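Local coordinates for outer membrane porin protein 32 (Delftia acidovorans, PDB 2FGQ) that forms anion-selective channels across the bacterial outer membrane as a homotrimeric porin that can bind malate, at residues 45-48 against 49-53. Residues are numbered along the deposited sequence; the frame is centred on the assembly and turned at random.
Sequences EDLG and GGLKA
E45 and A53 form an antiparallel hydrogen-bonded pair, with E45 N to A53 O at 2.8 Å and A53 N returning a bond to E45 O. This is the end of a beta hairpin in the 16-stranded porin barrel, where strand 26-48 turns back into strand 51-60. D46 and K52 follow as a non-hydrogen-bonded pair. L47 N then bonds to L51 O at 2.9 Å. A type I' turn from G48 to L51 reverses the chain, and L51 N bonds to G48 O. G49 and G50 both have positive phi, which suits glycine in this turn.

L47 CB is directed toward the returning strand. CG lies anti to the carbonyl carbon (chi1 -57°) and CD1 anti to CA (chi2 176°); together they carry CD1 over to L51 and A53. CD1 lies 3.8 Å from L51 CD2 and 4.0 Å from A53 CB. L81 of strand 76-83 also touches L47 and A53, while S283 of the second subunit packs on L47. Cut back to an alanine, L47 would lose CG and both methyls, which is likely to leave L51 CD2 and A53 CB without their partner and to open a gap in this apolar patch.

E45 shares its face of the sheet with A53. Its extended chain runs to the trimer interface, where OE2 bonds to S283 OG and OE1 to T286 OG1 of the second subunit. D46 and K52 share the other face. K52 NZ stays 4.3 Å from D46 OD2: the charges are opposite and close, but beyond a salt bridge. The D46 carboxylate also binds the turn. OD1 accepts G48 N in an Asx turn, met 38° out of the carboxylate plane. The same OD1 takes a 2.9 Å bond from a water, which in turn accepts G50 N at 2.9 Å.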
ATOM      1  N   GLU A  45       7.890 -14.631  19.204  1.00 14.41           N
ATOM      2  CA  GLU A  45       7.165 -15.636  19.951  1.00 14.37           C
ATOM      3  C   GLU A  45       8.175 -16.612  20.562  1.00 14.43           C
ATOM      4  O   GLU A  45       8.986 -17.169  19.863  1.00 14.86           O
ATOM      5  CB  GLU A  45       6.267 -16.436  19.010  1.00 14.11           C
ATOM      6  CG  GLU A  45       5.465 -17.524  19.714  1.00 15.03           C
ATOM      7  CD  GLU A  45       4.746 -18.485  18.766  1.00 16.11           C
ATOM      8  OE1 GLU A  45       4.877 -18.334  17.535  1.00 18.39           O
ATOM      9  OE2 GLU A  45       4.065 -19.422  19.264  1.00 18.43           O
ATOM     10  N   ASP A  46       8.059 -16.847  21.860  1.00 15.46           N
ATOM     11  CA  ASP A  46       8.886 -17.850  22.547  1.00 16.43           C
ATOM     12  C   ASP A  46       8.299 -19.225  22.292  1.00 16.20           C
ATOM     13  O   ASP A  46       7.136 -19.470  22.629  1.00 17.74           O
ATOM     14  CB  ASP A  46       8.859 -17.507  24.052  1.00 18.49           C
ATOM     15  CG  ASP A  46       9.756 -18.375  24.887  1.00 22.98           C
ATOM     16  OD1 ASP A  46      10.350 -19.345  24.396  1.00 29.13           O
ATOM     17  OD2 ASP A  46       9.921 -18.136  26.105  1.00 33.83           O
ATOM     18  N   LEU A  47       9.082 -20.120  21.696  1.00 14.90           N
ATOM     19  CA  LEU A  47       8.643 -21.456  21.335  1.00 15.64           C
ATOM     20  C   LEU A  47       9.057 -22.484  22.363  1.00 17.62           C
ATOM     21  O   LEU A  47       8.717 -23.653  22.222  1.00 20.39           O
ATOM     22  CB  LEU A  47       9.195 -21.881  19.978  1.00 15.37           C
ATOM     23  CG  LEU A  47       8.841 -20.943  18.807  1.00 14.70           C
ATOM     24  CD1 LEU A  47       9.524 -21.406  17.532  1.00 15.28           C
ATOM     25  CD2 LEU A  47       7.367 -20.890  18.595  1.00 16.23           C
ATOM     26  N   GLY A  48       9.760 -22.037  23.379  1.00 19.26           N
ATOM     27  CA  GLY A  48      10.282 -22.928  24.401  1.00 20.60           C
ATOM     28  C   GLY A  48      11.655 -23.409  24.017  1.00 22.38           C
ATOM     29  O   GLY A  48      12.088 -23.328  22.860  1.00 22.18           O
ATOM     30  N   GLY A  49      12.398 -23.865  25.023  1.00 24.15           N
ATOM     31  CA  GLY A  49      13.701 -24.434  24.782  1.00 25.07           C
ATOM     32  C   GLY A  49      14.701 -23.451  24.214  1.00 24.95           C
ATOM     33  O   GLY A  49      15.614 -23.873  23.529  1.00 28.26           O
ATOM     34  N   GLY A  50      14.514 -22.156  24.473  1.00 23.68           N
ATOM     35  CA  GLY A  50      15.379 -21.110  23.977  1.00 23.24           C
ATOM     36  C   GLY A  50      15.175 -20.720  22.500  1.00 21.74           C
ATOM     37  O   GLY A  50      15.882 -19.854  21.988  1.00 24.08           O
ATOM     38  N   LEU A  51      14.196 -21.320  21.839  1.00 18.79           N
ATOM     39  CA  LEU A  51      13.919 -21.023  20.419  1.00 17.35           C
ATOM     40  C   LEU A  51      12.839 -19.960  20.327  1.00 15.87           C
ATOM     41  O   LEU A  51      11.891 -20.002  21.087  1.00 15.84           O
ATOM     42  CB  LEU A  51      13.443 -22.280  19.729  1.00 17.77           C
ATOM     43  CG  LEU A  51      13.281 -22.266  18.204  1.00 20.14           C
ATOM     44  CD1 LEU A  51      14.643 -22.006  17.511  1.00 20.42           C
ATOM     45  CD2 LEU A  51      12.637 -23.550  17.716  1.00 21.66           C
ATOM     46  N   LYS A  52      12.992 -19.028  19.394  1.00 14.58           N
ATOM     47  CA  LYS A  52      12.026 -17.958  19.191  1.00 15.38           C
ATOM     48  C   LYS A  52      11.712 -17.841  17.691  1.00 13.77           C
ATOM     49  O   LYS A  52      12.575 -18.039  16.850  1.00 16.02           O
ATOM     50  CB  LYS A  52      12.583 -16.624  19.670  1.00 16.81           C
ATOM     51  CG  LYS A  52      12.819 -16.538  21.162  1.00 21.14           C
ATOM     52  CD  LYS A  52      13.227 -15.115  21.544  1.00 27.94           C
ATOM     53  CE  LYS A  52      13.714 -15.034  23.010  1.00 32.97           C
ATOM     54  NZ  LYS A  52      12.767 -15.703  23.959  1.00 38.01           N
ATOM     55  N   ALA A  53      10.459 -17.565  17.373  1.00 12.62           N
ATOM     56  CA  ALA A  53      10.065 -17.223  16.026  1.00 12.24           C
ATOM     57  C   ALA A  53       9.818 -15.736  15.969  1.00 13.10           C
ATOM     58  O   ALA A  53       9.348 -15.140  16.924  1.00 15.79           O
ATOM     59  CB  ALA A  53       8.810 -17.959  15.634  1.00 13.60           C
TER
HETATM   60  O   HOH W   1      12.600 -20.444  25.854  1.00 42.57           O